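Local structure of tyrocidine synthetase 3 (Brevibacillus brevis, 2JGP) at residues E3-R8 with V28-D33; Y175-E180 with L206-E211; L249-K254 with E365-M370; V431-N436 with T466-E471. The protein probably catalyses peptide bond formation between carrier-bound substrates during nonribosomal synthesis of tyrocidine, the fragment comprising a peptidyl carrier domain and a condensation domain. One frame throughout, in Å; residues are numbered along the deposited sequence. Where two conformers were deposited one is given.

Overall arrangement
Contact 1 belongs to the peptidyl carrier domain; contacts 2, 3 and 4 lie in the condensation domain. Contacts 1 and 2 fall on opposite sides of the chain's centre, with centres 55 Å apart. Contact 3 is buried, its nearest atoms about 8 Å from those of contact 1, and M370 there touches H222, probably the second histidine of the family's HHxxxDG active-site motif; the M370 side chain is about 5 Å from a bound sulfate, probably from the crystallisation liquor. Contacts 2 and 4 pair parallel strands in two separate mixed sheets, centres 35 Å apart. A sodium ion, held by Q396 and D400 of the condensation domain, lies about 7 Å from the side chain of P7 in contact 1.

Contact 1 (E3-R8 with V28-D33); sequences EYVAPR and VGALDD
V5 lies across G29-L31. Its carbonyl O takes the N-H of A30 (N to O 2.7 Å), while its two methyls divide the neighbouring side chains: with CG1 anti to the backbone N (chi1 171°), CG1 rests on A30 CB at 3.8 Å and CG2 on L31 CD1 at 3.6 Å. R8 lays a face of its guanidinium over the A30 methyl, NH2 to CB 3.4 Å. On the Y4 side, ring atom CE1 comes within 3.5 Å of G29 CA, and V28 O lies at the ring edge. One water bridges Y4 OH to V28 O. Another donates to E3 O and accepts from V5 N and L31 N, adding a second tie between the two backbones.

Behind this shell, D32 OD2 receives G29 N at 2.6 Å and also pairs with R1. R8 NH2 is steadied by a salt bridge to E12 and a bond to Q71, and Y4 OH bonds K395 NZ of the condensation domain. The arrangement is a type I turn, G29 to D32, with the N-terminal arm strapped across it, in the loop joining helices 10-23 and 41-55 of the carrier domain's helical bundle.

Contact 2 (Y175-E180 with L206-E211); sequences YSEVTE and LLKIGE
Y175-E177 runs parallel to L206-K208, the short strand axes 4.7 Å apart and inclined by 20°, and the backbones are laced by S176 N to L206 O (3.0 Å), K208 N to S176 O (2.9 Å) and V178 N to K208 O (3.0 Å). Just after strand 174-177 has ended, the I209 CA-H points almost straight at V178 O in a CA-H...O contact.

Y175, E177, L206 and K208 share one face of the sheet. The Y175 chain slants over its neighbours: CD1 meets L206 CD2, and OH comes down against the aliphatic part of K208, 3.2 Å from CD. That hydroxyl donates to E177 OE2, which is met on its anti side and 28° out of the carboxylate plane, so hydroxyl and carboxylate, joined to each other, lie along one side of the lysine methylenes. K208 NZ, 4.8 Å from E177 OE2, may attract it weakly, though the charged atoms do not touch.

On the other face, S176 CB lies against L207 CD2 at 3.7 Å. V178 CG2 reaches both L207 CB and I209 CG2. I209 holds CG1 between its backbone N and carbonyl carbon (chi1 66°), and CD1 extends to E180 CG, whose carboxylate is bound by R213 and R184.

The pair forms the two strands of a beta-alpha-beta unit. Helix 180-189 packs A183 on V178, L207 and I209. Strand 213-220 continues the sheet beyond 202-210, where I209 and G210 make a classic bulge opposite R213, and strand 174-177 is one of its two edge strands.

Contact 3 (L249-K254 with E365-M370); sequences LRIQYK and EPIVGM
Y253 OH is gripped by two partners: it donates to M370 O at 2.7 Å, approaching from 22° outside the carbonyl plane, and is also hydrogen-bonded to S100 OG. The acceptor oxygen sits at the edge of the tyrosine ring. Farther back along the ring, CD1 lies 3.7 Å from G369 CA, and the absence of a side chain on G369 lets the ring pass this close. F371 meets the ring edge-to-face and F256 flanks it as well, which should leave it little freedom to turn.

I367 fills the angle between I251 and the start of helix 253-263. Its CG2, anti to the backbone N (chi1 -58° for CG1), lies near Y253 N at 3.8 Å. The other branch stretches out to CD1, which presses on I251 O at 3.2 Å and touches I251 CG2. At the outer end L249 CD2 packs on P366 CB, 3.8 Å away.

In one of two modelled positions of Q252, OE1 takes Y253 N and a water that also donates to V368 O, so both bonds are tentative. S149 OG also bonds V368 O.

A single direct hydrogen bond thus joins the two segments, and the rest is mostly apolar packing. That bond tethers the M370 carbonyl to the helix start, near the likely catalytic centre: the M370 side chain turns away to H222, probably of the HHxxxDG motif.

Contact 4 (V431-N436 with T466-E471); sequences VFTFQN and TFSATE
V431 opens the pairing by giving its carbonyl O to F467 N (2.8 Å), with its side chain alongside T466. The F432 ring then meets the F467 ring rim to rim, F432 CD1 to F467 CD2 3.5 Å; the planes are only 16° apart and neither ring covers the other. T433 N binds F467 O and T433 O takes A469 N, each at 2.9 Å. Its OG1, held between the backbone N and carbonyl carbon (chi1 71°), comes 3.0 Å from S468 OG on the same face.

F434 returns to the phenylalanine face, where CD1 packs on the A469 methyl at 3.7 Å and the far rim, CZ, has E471 OE1 at its edge. Q435 continues the ladder, N to A469 O and O from E471 N, both 3.0 Å. N436 ND2 reaches E471 OE1 in a weak bond, amide and carboxylate nearly coplanar; the other carboxylate oxygen is bound by H319.

Helix 329-345 covers F432 and F434, while Y337 and F499 crowd F467. Beyond the pair, 465-471 is bonded to the antiparallel strand 476-483, and F432 to G353. This is a regular parallel strand pair in a mixed sheet with helices on its aromatic face, consistent with the acyltransferase-like fold of condensation domains.

Contact 1 (E3-R8 with V28-D33)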
loop_
_atom_site.group_PDB
_atom_site.type_symbol
_atom_site.label_atom_id
_atom_site.label_comp_id
_atom_site.label_asym_id
_atom_site.label_seq_id
_atom_site.Cartn_x
_atom_site.Cartn_y
_atom_site.Cartn_z
ATOM N N GLU A 3 7.112 -4.070 -29.186
ATOM C CA GLU A 3 6.892 -5.059 -28.139
ATOM C C GLU A 3 6.082 -4.439 -26.993
ATOM O O GLU A 3 6.340 -3.303 -26.583
ATOM C CB GLU A 3 8.237 -5.552 -27.620
ATOM C CG GLU A 3 8.170 -6.459 -26.417
ATOM C CD GLU A 3 9.547 -6.850 -25.943
ATOM O OE1 GLU A 3 10.334 -5.947 -25.595
ATOM O OE2 GLU A 3 9.849 -8.053 -25.916
ATOM N N TYR A 4 5.104 -5.181 -26.482
ATOM C CA TYR A 4 4.260 -4.653 -25.418
ATOM C C TYR A 4 4.971 -4.743 -24.080
ATOM O O TYR A 4 5.414 -5.815 -23.672
ATOM C CB TYR A 4 2.928 -5.388 -25.314
ATOM C CG TYR A 4 2.052 -4.832 -24.210
ATOM C CD1 TYR A 4 1.552 -3.534 -24.283
ATOM C CD2 TYR A 4 1.733 -5.592 -23.090
ATOM C CE1 TYR A 4 0.752 -3.006 -23.280
ATOM C CE2 TYR A 4 0.941 -5.068 -22.074
ATOM C CZ TYR A 4 0.449 -3.777 -22.179
ATOM O OH TYR A 4 -0.340 -3.259 -21.181
ATOM N N VAL A 5 5.068 -3.595 -23.419
ATOM C CA VAL A 5 5.505 -3.504 -22.038
ATOM C C VAL A 5 4.396 -2.803 -21.262
ATOM O O VAL A 5 4.039 -1.660 -21.566
ATOM C CB VAL A 5 6.829 -2.734 -21.936
ATOM C CG1 VAL A 5 7.169 -2.444 -20.484
ATOM C CG2 VAL A 5 7.956 -3.527 -22.624
ATOM N N ALA A 6 3.823 -3.489 -20.278
ATOM C CA ALA A 6 2.692 -2.931 -19.534
ATOM C C ALA A 6 3.148 -1.704 -18.743
ATOM O O ALA A 6 4.291 -1.664 -18.292
ATOM C CB ALA A 6 2.102 -3.972 -18.604
ATOM N N PRO A 7 2.264 -0.699 -18.573
ATOM C CA PRO A 7 2.616 0.494 -17.788
ATOM C C PRO A 7 3.225 0.138 -16.428
ATOM O O PRO A 7 2.733 -0.767 -15.749
ATOM C CB PRO A 7 1.269 1.201 -17.622
ATOM C CG PRO A 7 0.511 0.821 -18.859
ATOM C CD PRO A 7 0.888 -0.615 -19.095
ATOM N N ARG A 8 4.305 0.819 -16.053
ATOM C CA ARG A 8 5.074 0.481 -14.845
ATOM C C ARG A 8 5.030 1.583 -13.789
ATOM O O ARG A 8 5.610 1.447 -12.705
ATOM C CB ARG A 8 6.531 0.227 -15.216
ATOM C CG ARG A 8 6.723 -0.845 -16.267
ATOM C CD ARG A 8 8.056 -0.717 -16.936
ATOM N NE ARG A 8 8.153 0.489 -17.753
ATOM C CZ ARG A 8 9.168 0.755 -18.568
ATOM N NH1 ARG A 8 10.185 -0.093 -18.680
ATOM N NH2 ARG A 8 9.175 1.879 -19.270
ATOM N N VAL A 28 -1.871 0.024 -25.444
ATOM C CA VAL A 28 -0.695 0.885 -25.579
ATOM C C VAL A 28 0.250 0.631 -24.403
ATOM O O VAL A 28 -0.160 0.691 -23.243
ATOM C CB VAL A 28 -1.079 2.382 -25.648
ATOM C CG1 VAL A 28 0.155 3.291 -25.500
ATOM C CG2 VAL A 28 -1.802 2.684 -26.951
ATOM N N GLY A 29 1.511 0.349 -24.722
ATOM C CA GLY A 29 2.516 0.005 -23.725
ATOM C C GLY A 29 3.649 1.012 -23.665
ATOM O O GLY A 29 3.692 1.974 -24.440
ATOM N N ALA A 30 4.590 0.755 -22.758
ATOM C CA ALA A 30 5.665 1.697 -22.446
ATOM C C ALA A 30 6.601 2.017 -23.624
ATOM O O ALA A 30 7.184 3.105 -23.676
ATOM C CB ALA A 30 6.475 1.185 -21.253
ATOM N N LEU A 31 6.758 1.075 -24.553
ATOM C CA LEU A 31 7.656 1.262 -25.694
ATOM C C LEU A 31 6.951 1.801 -26.939
ATOM O O LEU A 31 7.605 2.074 -27.946
ATOM C CB LEU A 31 8.358 -0.059 -26.048
ATOM C CG LEU A 31 9.166 -0.724 -24.928
ATOM C CD1 LEU A 31 9.781 -2.036 -25.402
ATOM C CD2 LEU A 31 10.241 0.221 -24.404
ATOM N N ASP A 32 5.628 1.947 -26.890
ATOM C CA ASP A 32 4.886 2.378 -28.079
ATOM C C ASP A 32 5.209 3.827 -28.443
ATOM O O ASP A 32 5.348 4.674 -27.568
ATOM C CB ASP A 32 3.379 2.187 -27.888
ATOM C CG ASP A 32 2.941 0.738 -28.100
ATOM O OD1 ASP A 32 3.308 0.134 -29.133
ATOM O OD2 ASP A 32 2.214 0.206 -27.243
ATOM N N ASP A 33 5.347 4.082 -29.742
ATOM C CA ASP A 33 5.663 5.408 -30.273
ATOM C C ASP A 33 4.395 5.982 -30.904
ATOM O O ASP A 33 3.763 5.330 -31.745
ATOM C CB ASP A 33 6.800 5.306 -31.298
ATOM C CG ASP A 33 7.139 6.643 -31.955
ATOM O OD1 ASP A 33 6.299 7.190 -32.698
ATOM O OD2 ASP A 33 8.264 7.143 -31.743
HETATM O O HOH W 1 5.102 -1.237 -25.419
HETATM O O HOH W 2 -1.543 -1.053 -21.564
#

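Contact 2 (Y175-E180 with L206-E211)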
loop_
_atom_site.group_PDB
_atom_site.type_symbol
_atom_site.label_atom_id
_atom_site.label_comp_id
_atom_site.label_asym_id
_atom_site.label_seq_id
_atom_site.Cartn_x
_atom_site.Cartn_y
_atom_site.Cartn_z
ATOM N N TYR A 175 17.214 0.899 28.718
ATOM C CA TYR A 175 17.960 -0.348 28.865
ATOM C C TYR A 175 17.507 -1.127 30.097
ATOM O O TYR A 175 17.322 -0.551 31.173
ATOM C CB TYR A 175 19.458 -0.058 28.947
ATOM C CG TYR A 175 20.315 -1.299 29.066
ATOM C CD1 TYR A 175 20.532 -2.126 27.967
ATOM C CD2 TYR A 175 20.910 -1.643 30.274
ATOM C CE1 TYR A 175 21.315 -3.263 28.069
ATOM C CE2 TYR A 175 21.695 -2.779 30.388
ATOM C CZ TYR A 175 21.895 -3.586 29.280
ATOM O OH TYR A 175 22.680 -4.714 29.390
ATOM N N SER A 176 17.323 -2.435 29.926
ATOM C CA SER A 176 16.974 -3.333 31.026
ATOM C C SER A 176 17.643 -4.691 30.839
ATOM O O SER A 176 18.009 -5.061 29.723
ATOM C CB SER A 176 15.455 -3.523 31.112
ATOM O OG SER A 176 14.775 -2.285 31.232
ATOM N N GLU A 177 17.807 -5.418 31.940
ATOM C CA GLU A 177 18.328 -6.780 31.916
ATOM C C GLU A 177 17.273 -7.712 32.506
ATOM O O GLU A 177 16.913 -7.588 33.675
ATOM C CB GLU A 177 19.636 -6.873 32.705
ATOM C CG GLU A 177 20.699 -5.878 32.241
ATOM C CD GLU A 177 22.083 -6.156 32.801
ATOM O OE1 GLU A 177 22.217 -7.016 33.700
ATOM O OE2 GLU A 177 23.045 -5.507 32.336
ATOM N N VAL A 178 16.773 -8.629 31.685
ATOM C CA VAL A 178 15.674 -9.510 32.074
ATOM C C VAL A 178 15.912 -10.924 31.562
ATOM O O VAL A 178 16.760 -11.141 30.702
ATOM C CB VAL A 178 14.333 -9.011 31.486
ATOM C CG1 VAL A 178 14.010 -7.612 31.992
ATOM C CG2 VAL A 178 14.371 -9.034 29.959
ATOM N N THR A 179 15.149 -11.878 32.092
ATOM C CA THR A 179 15.124 -13.239 31.558
ATOM C C THR A 179 14.460 -13.227 30.184
ATOM O O THR A 179 13.699 -12.309 29.869
ATOM C CB THR A 179 14.348 -14.192 32.494
ATOM O OG1 THR A 179 15.020 -14.273 33.759
ATOM C CG2 THR A 179 14.248 -15.594 31.896
ATOM N N GLU A 180 14.754 -14.231 29.360
ATOM C CA GLU A 180 14.098 -14.348 28.057
ATOM C C GLU A 180 12.579 -14.425 28.209
ATOM O O GLU A 180 11.843 -13.724 27.511
ATOM C CB GLU A 180 14.613 -15.566 27.283
ATOM C CG GLU A 180 14.127 -15.610 25.843
ATOM C CD GLU A 180 14.626 -16.810 25.071
ATOM O OE1 GLU A 180 15.454 -17.579 25.601
ATOM O OE2 GLU A 180 14.192 -16.982 23.917
ATOM N N LEU A 206 16.007 -1.657 24.896
ATOM C CA LEU A 206 16.972 -2.732 24.675
ATOM C C LEU A 206 16.991 -3.627 25.909
ATOM O O LEU A 206 17.313 -3.169 27.004
ATOM C CB LEU A 206 18.366 -2.164 24.423
ATOM C CG LEU A 206 19.453 -3.191 24.103
ATOM C CD1 LEU A 206 19.079 -4.019 22.875
ATOM C CD2 LEU A 206 20.795 -2.501 23.898
ATOM N N LEU A 207 16.638 -4.897 25.723
ATOM C CA LEU A 207 16.571 -5.857 26.820
ATOM C C LEU A 207 17.656 -6.909 26.644
ATOM O O LEU A 207 17.614 -7.685 25.694
ATOM C CB LEU A 207 15.204 -6.540 26.851
ATOM C CG LEU A 207 13.972 -5.643 26.747
ATOM C CD1 LEU A 207 12.723 -6.502 26.594
ATOM C CD2 LEU A 207 13.871 -4.732 27.964
ATOM N N LYS A 208 18.625 -6.912 27.556
ATOM C CA LYS A 208 19.646 -7.953 27.609
ATOM C C LYS A 208 19.044 -9.191 28.264
ATOM O O LYS A 208 18.686 -9.162 29.445
ATOM C CB LYS A 208 20.855 -7.467 28.408
ATOM C CG LYS A 208 21.996 -8.479 28.508
ATOM C CD LYS A 208 23.305 -7.797 28.897
ATOM C CE LYS A 208 24.510 -8.720 28.750
ATOM N NZ LYS A 208 24.989 -9.259 30.049
ATOM N N ILE A 209 18.917 -10.264 27.486
ATOM C CA ILE A 209 18.333 -11.522 27.967
ATOM C C ILE A 209 19.393 -12.588 28.231
ATOM O O ILE A 209 19.096 -13.651 28.784
ATOM C CB ILE A 209 17.245 -12.066 26.999
ATOM C CG1 ILE A 209 17.839 -12.473 25.644
ATOM C CG2 ILE A 209 16.161 -11.023 26.805
ATOM C CD1 ILE A 209 16.833 -13.107 24.703
ATOM N N GLY A 210 20.629 -12.297 27.838
ATOM C CA GLY A 210 21.741 -13.193 28.094
ATOM C C GLY A 210 23.067 -12.617 27.648
ATOM O O GLY A 210 23.118 -11.640 26.899
ATOM N N GLU A 211 24.133 -13.215 28.175
ATOM C CA GLU A 211 25.516 -13.050 27.711
ATOM C C GLU A 211 25.678 -12.163 26.468
ATOM O O GLU A 211 26.026 -10.987 26.595
ATOM C CB GLU A 211 26.178 -14.434 27.501
ATOM C CG GLU A 211 25.728 -15.534 28.486
ATOM C CD GLU A 211 24.255 -15.937 28.330
ATOM O OE1 GLU A 211 23.694 -15.800 27.219
ATOM O OE2 GLU A 211 23.649 -16.368 29.336
#

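Contact 3 (L249-K254 with E365-M370)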
loop_
_atom_site.group_PDB
_atom_site.type_symbol
_atom_site.label_atom_id
_atom_site.label_comp_id
_atom_site.label_asym_id
_atom_site.label_seq_id
_atom_site.Cartn_x
_atom_site.Cartn_y
_atom_site.Cartn_z
ATOM N N LEU A 249 18.067 13.400 1.750
ATOM C CA LEU A 249 16.645 13.345 1.406
ATOM C C LEU A 249 16.204 14.665 0.784
ATOM O O LEU A 249 16.181 15.698 1.456
ATOM C CB LEU A 249 15.804 13.052 2.655
ATOM C CG LEU A 249 16.038 11.697 3.331
ATOM C CD1 LEU A 249 15.647 11.736 4.811
ATOM C CD2 LEU A 249 15.279 10.601 2.611
ATOM N N ARG A 250 15.849 14.630 -0.498
ATOM C CA ARG A 250 15.422 15.833 -1.213
ATOM C C ARG A 250 14.099 16.378 -0.696
ATOM O O ARG A 250 13.922 17.592 -0.573
ATOM C CB ARG A 250 15.272 15.550 -2.715
ATOM C CG ARG A 250 14.746 16.754 -3.486
ATOM C CD ARG A 250 14.768 16.586 -4.989
ATOM N NE ARG A 250 14.381 17.853 -5.605
ATOM C CZ ARG A 250 13.128 18.251 -5.833
ATOM N NH1 ARG A 250 12.093 17.475 -5.539
ATOM N NH2 ARG A 250 12.910 19.439 -6.382
ATOM N N ILE A 251 13.170 15.465 -0.431
ATOM C CA ILE A 251 11.796 15.804 -0.118
ATOM C C ILE A 251 11.427 15.199 1.235
ATOM O O ILE A 251 11.846 14.086 1.562
ATOM C CB ILE A 251 10.847 15.274 -1.235
ATOM C CG1 ILE A 251 11.208 15.888 -2.599
ATOM C CG2 ILE A 251 9.402 15.561 -0.915
ATOM C CD1 ILE A 251 11.020 17.399 -2.678
ATOM N N GLN A 252 10.648 15.949 2.016
ATOM C CA GLN A 252 10.206 15.468 3.329
ATOM C C GLN A 252 8.693 15.328 3.394
ATOM O O GLN A 252 7.975 15.758 2.496
ATOM C CB GLN A 252 10.731 16.373 4.449
ATOM C CG GLN A 252 12.053 15.889 5.052
ATOM C CD GLN A 252 11.884 14.688 5.971
ATOM O OE1 GLN A 252 10.763 14.199 6.192
ATOM N NE2 GLN A 252 13.003 14.196 6.511
ATOM N N TYR A 253 8.201 14.686 4.453
ATOM C CA TYR A 253 6.765 14.427 4.561
ATOM C C TYR A 253 5.942 15.712 4.508
ATOM O O TYR A 253 4.905 15.752 3.856
ATOM C CB TYR A 253 6.409 13.635 5.827
ATOM C CG TYR A 253 5.017 13.054 5.759
ATOM C CD1 TYR A 253 4.779 11.870 5.077
ATOM C CD2 TYR A 253 3.929 13.705 6.339
ATOM C CE1 TYR A 253 3.509 11.338 4.981
ATOM C CE2 TYR A 253 2.655 13.175 6.256
ATOM C CZ TYR A 253 2.448 11.987 5.575
ATOM O OH TYR A 253 1.187 11.442 5.490
ATOM N N LYS A 254 6.404 16.770 5.166
ATOM C CA LYS A 254 5.641 18.025 5.189
ATOM C C LYS A 254 5.476 18.615 3.783
ATOM O O LYS A 254 4.479 19.279 3.506
ATOM C CB LYS A 254 6.267 19.050 6.140
ATOM C CG LYS A 254 7.617 19.618 5.728
ATOM C CD LYS A 254 8.146 20.503 6.851
ATOM C CE LYS A 254 9.337 21.332 6.416
ATOM N NZ LYS A 254 10.524 20.497 6.112
ATOM N N GLU A 365 9.764 7.664 -2.230
ATOM C CA GLU A 365 10.174 6.306 -1.864
ATOM C C GLU A 365 11.027 6.192 -0.580
ATOM O O GLU A 365 10.852 5.231 0.179
ATOM C CB GLU A 365 10.876 5.614 -3.050
ATOM C CG GLU A 365 9.937 5.351 -4.238
ATOM C CD GLU A 365 10.654 4.824 -5.479
ATOM O OE1 GLU A 365 10.041 4.834 -6.572
ATOM O OE2 GLU A 365 11.829 4.417 -5.369
ATOM N N PRO A 366 11.937 7.158 -0.326
ATOM C CA PRO A 366 12.825 7.033 0.832
ATOM C C PRO A 366 12.323 7.714 2.107
ATOM O O PRO A 366 13.015 7.677 3.124
ATOM C CB PRO A 366 14.099 7.724 0.345
ATOM C CG PRO A 366 13.602 8.811 -0.563
ATOM C CD PRO A 366 12.243 8.383 -1.088
ATOM N N ILE A 367 11.132 8.311 2.058
ATOM C CA ILE A 367 10.632 9.129 3.155
ATOM C C ILE A 367 9.988 8.278 4.249
ATOM O O ILE A 367 9.216 7.366 3.974
ATOM C CB ILE A 367 9.599 10.166 2.652
ATOM C CG1 ILE A 367 10.220 11.073 1.579
ATOM C CG2 ILE A 367 9.061 11.006 3.812
ATOM C CD1 ILE A 367 9.289 12.160 1.086
ATOM N N VAL A 368 10.306 8.595 5.501
ATOM C CA VAL A 368 9.607 8.018 6.643
ATOM C C VAL A 368 8.320 8.818 6.919
ATOM O O VAL A 368 8.361 10.012 7.197
ATOM C CB VAL A 368 10.536 7.986 7.876
ATOM C CG1 VAL A 368 9.794 7.517 9.122
ATOM C CG2 VAL A 368 11.757 7.094 7.581
ATOM N N GLY A 369 7.176 8.155 6.817
ATOM C CA GLY A 369 5.885 8.826 6.961
ATOM C C GLY A 369 4.744 7.905 6.589
ATOM O O GLY A 369 4.962 6.747 6.203
ATOM N N MET A 370 3.531 8.429 6.697
ATOM C CA MET A 370 2.320 7.666 6.445
ATOM C C MET A 370 1.865 7.870 4.993
ATOM O O MET A 370 1.235 8.884 4.673
ATOM C CB MET A 370 1.226 8.112 7.420
ATOM C CG MET A 370 -0.131 7.496 7.170
ATOM S SD MET A 370 -0.059 5.703 7.078
ATOM C CE MET A 370 -1.722 5.356 6.509
HETATM O O HOH W 3 10.384 11.681 7.785
#

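Contact 4 (V431-N436 with T466-E471)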
loop_
_atom_site.group_PDB
_atom_site.type_symbol
_atom_site.label_atom_id
_atom_site.label_comp_id
_atom_site.label_asym_id
_atom_site.label_seq_id
_atom_site.Cartn_x
_atom_site.Cartn_y
_atom_site.Cartn_z
ATOM N N VAL A 431 -9.576 -7.688 2.021
ATOM C CA VAL A 431 -8.402 -7.025 1.476
ATOM C C VAL A 431 -7.516 -8.061 0.790
ATOM O O VAL A 431 -7.420 -9.202 1.248
ATOM C CB VAL A 431 -7.602 -6.299 2.594
ATOM C CG1 VAL A 431 -6.208 -5.917 2.119
ATOM C CG2 VAL A 431 -8.368 -5.071 3.073
ATOM N N PHE A 432 -6.888 -7.654 -0.312
ATOM C CA PHE A 432 -5.939 -8.492 -1.043
ATOM C C PHE A 432 -4.587 -7.796 -1.074
ATOM O O PHE A 432 -4.523 -6.607 -1.384
ATOM C CB PHE A 432 -6.441 -8.726 -2.471
ATOM C CG PHE A 432 -5.441 -9.400 -3.360
ATOM C CD1 PHE A 432 -5.336 -10.780 -3.376
ATOM C CD2 PHE A 432 -4.597 -8.655 -4.173
ATOM C CE1 PHE A 432 -4.409 -11.411 -4.188
ATOM C CE2 PHE A 432 -3.664 -9.282 -4.992
ATOM C CZ PHE A 432 -3.569 -10.658 -4.996
ATOM N N THR A 433 -3.520 -8.522 -0.738
ATOM C CA THR A 433 -2.147 -8.000 -0.877
ATOM C C THR A 433 -1.218 -9.017 -1.531
ATOM O O THR A 433 -1.445 -10.218 -1.443
ATOM C CB THR A 433 -1.522 -7.577 0.476
ATOM O OG1 THR A 433 -1.221 -8.735 1.268
ATOM C CG2 THR A 433 -2.458 -6.655 1.251
ATOM N N PHE A 434 -0.170 -8.522 -2.188
ATOM C CA PHE A 434 0.851 -9.382 -2.797
ATOM C C PHE A 434 2.235 -8.797 -2.509
ATOM O O PHE A 434 2.467 -7.613 -2.744
ATOM C CB PHE A 434 0.604 -9.530 -4.305
ATOM C CG PHE A 434 1.704 -10.257 -5.037
ATOM C CD1 PHE A 434 1.996 -11.581 -4.741
ATOM C CD2 PHE A 434 2.455 -9.613 -6.017
ATOM C CE1 PHE A 434 3.012 -12.254 -5.400
ATOM C CE2 PHE A 434 3.474 -10.282 -6.686
ATOM C CZ PHE A 434 3.753 -11.606 -6.377
ATOM N N GLN A 435 3.139 -9.621 -1.978
ATOM C CA GLN A 435 4.479 -9.168 -1.580
ATOM C C GLN A 435 5.560 -10.113 -2.110
ATOM O O GLN A 435 5.255 -11.222 -2.552
ATOM C CB GLN A 435 4.588 -9.075 -0.051
ATOM C CG GLN A 435 3.336 -8.555 0.675
ATOM C CD GLN A 435 2.409 -9.672 1.151
ATOM O OE1 GLN A 435 1.307 -9.855 0.624
ATOM N NE2 GLN A 435 2.858 -10.424 2.150
ATOM N N ASN A 436 6.818 -9.668 -2.053
ATOM C CA ASN A 436 7.970 -10.467 -2.496
ATOM C C ASN A 436 8.925 -10.821 -1.346
ATOM O O ASN A 436 10.079 -10.381 -1.334
ATOM C CB ASN A 436 8.746 -9.724 -3.595
ATOM C CG ASN A 436 8.067 -9.796 -4.954
ATOM O OD1 ASN A 436 7.691 -8.772 -5.525
ATOM N ND2 ASN A 436 7.923 -11.008 -5.485
ATOM N N THR A 466 -8.285 -11.025 5.292
ATOM C CA THR A 466 -7.254 -10.416 4.469
ATOM C C THR A 466 -6.498 -11.539 3.784
ATOM O O THR A 466 -5.949 -12.419 4.453
ATOM C CB THR A 466 -6.277 -9.589 5.316
ATOM O OG1 THR A 466 -6.977 -8.488 5.904
ATOM C CG2 THR A 466 -5.127 -9.069 4.464
ATOM N N PHE A 467 -6.488 -11.507 2.451
ATOM C CA PHE A 467 -5.886 -12.556 1.643
ATOM C C PHE A 467 -4.526 -12.042 1.188
ATOM O O PHE A 467 -4.454 -10.995 0.557
ATOM C CB PHE A 467 -6.786 -12.853 0.438
ATOM C CG PHE A 467 -6.279 -13.951 -0.454
ATOM C CD1 PHE A 467 -6.798 -15.233 -0.358
ATOM C CD2 PHE A 467 -5.293 -13.701 -1.403
ATOM C CE1 PHE A 467 -6.339 -16.246 -1.183
ATOM C CE2 PHE A 467 -4.831 -14.711 -2.226
ATOM C CZ PHE A 467 -5.357 -15.984 -2.116
ATOM N N SER A 468 -3.461 -12.758 1.533
ATOM C CA SER A 468 -2.096 -12.320 1.251
ATOM C C SER A 468 -1.328 -13.362 0.450
ATOM O O SER A 468 -1.165 -14.497 0.895
ATOM C CB SER A 468 -1.344 -12.052 2.551
ATOM O OG SER A 468 -1.881 -10.925 3.219
ATOM N N ALA A 469 -0.859 -12.977 -0.732
ATOM C CA ALA A 469 0.034 -13.826 -1.510
ATOM C C ALA A 469 1.464 -13.336 -1.287
ATOM O O ALA A 469 1.723 -12.133 -1.331
ATOM C CB ALA A 469 -0.337 -13.777 -2.984
ATOM N N THR A 470 2.381 -14.261 -1.016
ATOM C CA THR A 470 3.785 -13.914 -0.801
ATOM C C THR A 470 4.693 -14.820 -1.630
ATOM O O THR A 470 4.651 -16.042 -1.492
ATOM C CB THR A 470 4.166 -14.026 0.689
ATOM O OG1 THR A 470 3.304 -13.184 1.464
ATOM C CG2 THR A 470 5.612 -13.608 0.915
ATOM N N GLU A 471 5.507 -14.210 -2.488
ATOM C CA GLU A 471 6.457 -14.951 -3.314
ATOM C C GLU A 471 7.716 -15.219 -2.493
ATOM O O GLU A 471 8.496 -14.305 -2.240
ATOM C CB GLU A 471 6.778 -14.165 -4.587
ATOM C CG GLU A 471 7.597 -14.945 -5.599
ATOM C CD GLU A 471 7.156 -14.700 -7.032
ATOM O OE1 GLU A 471 7.130 -13.529 -7.475
ATOM O OE2 GLU A 471 6.837 -15.690 -7.716
#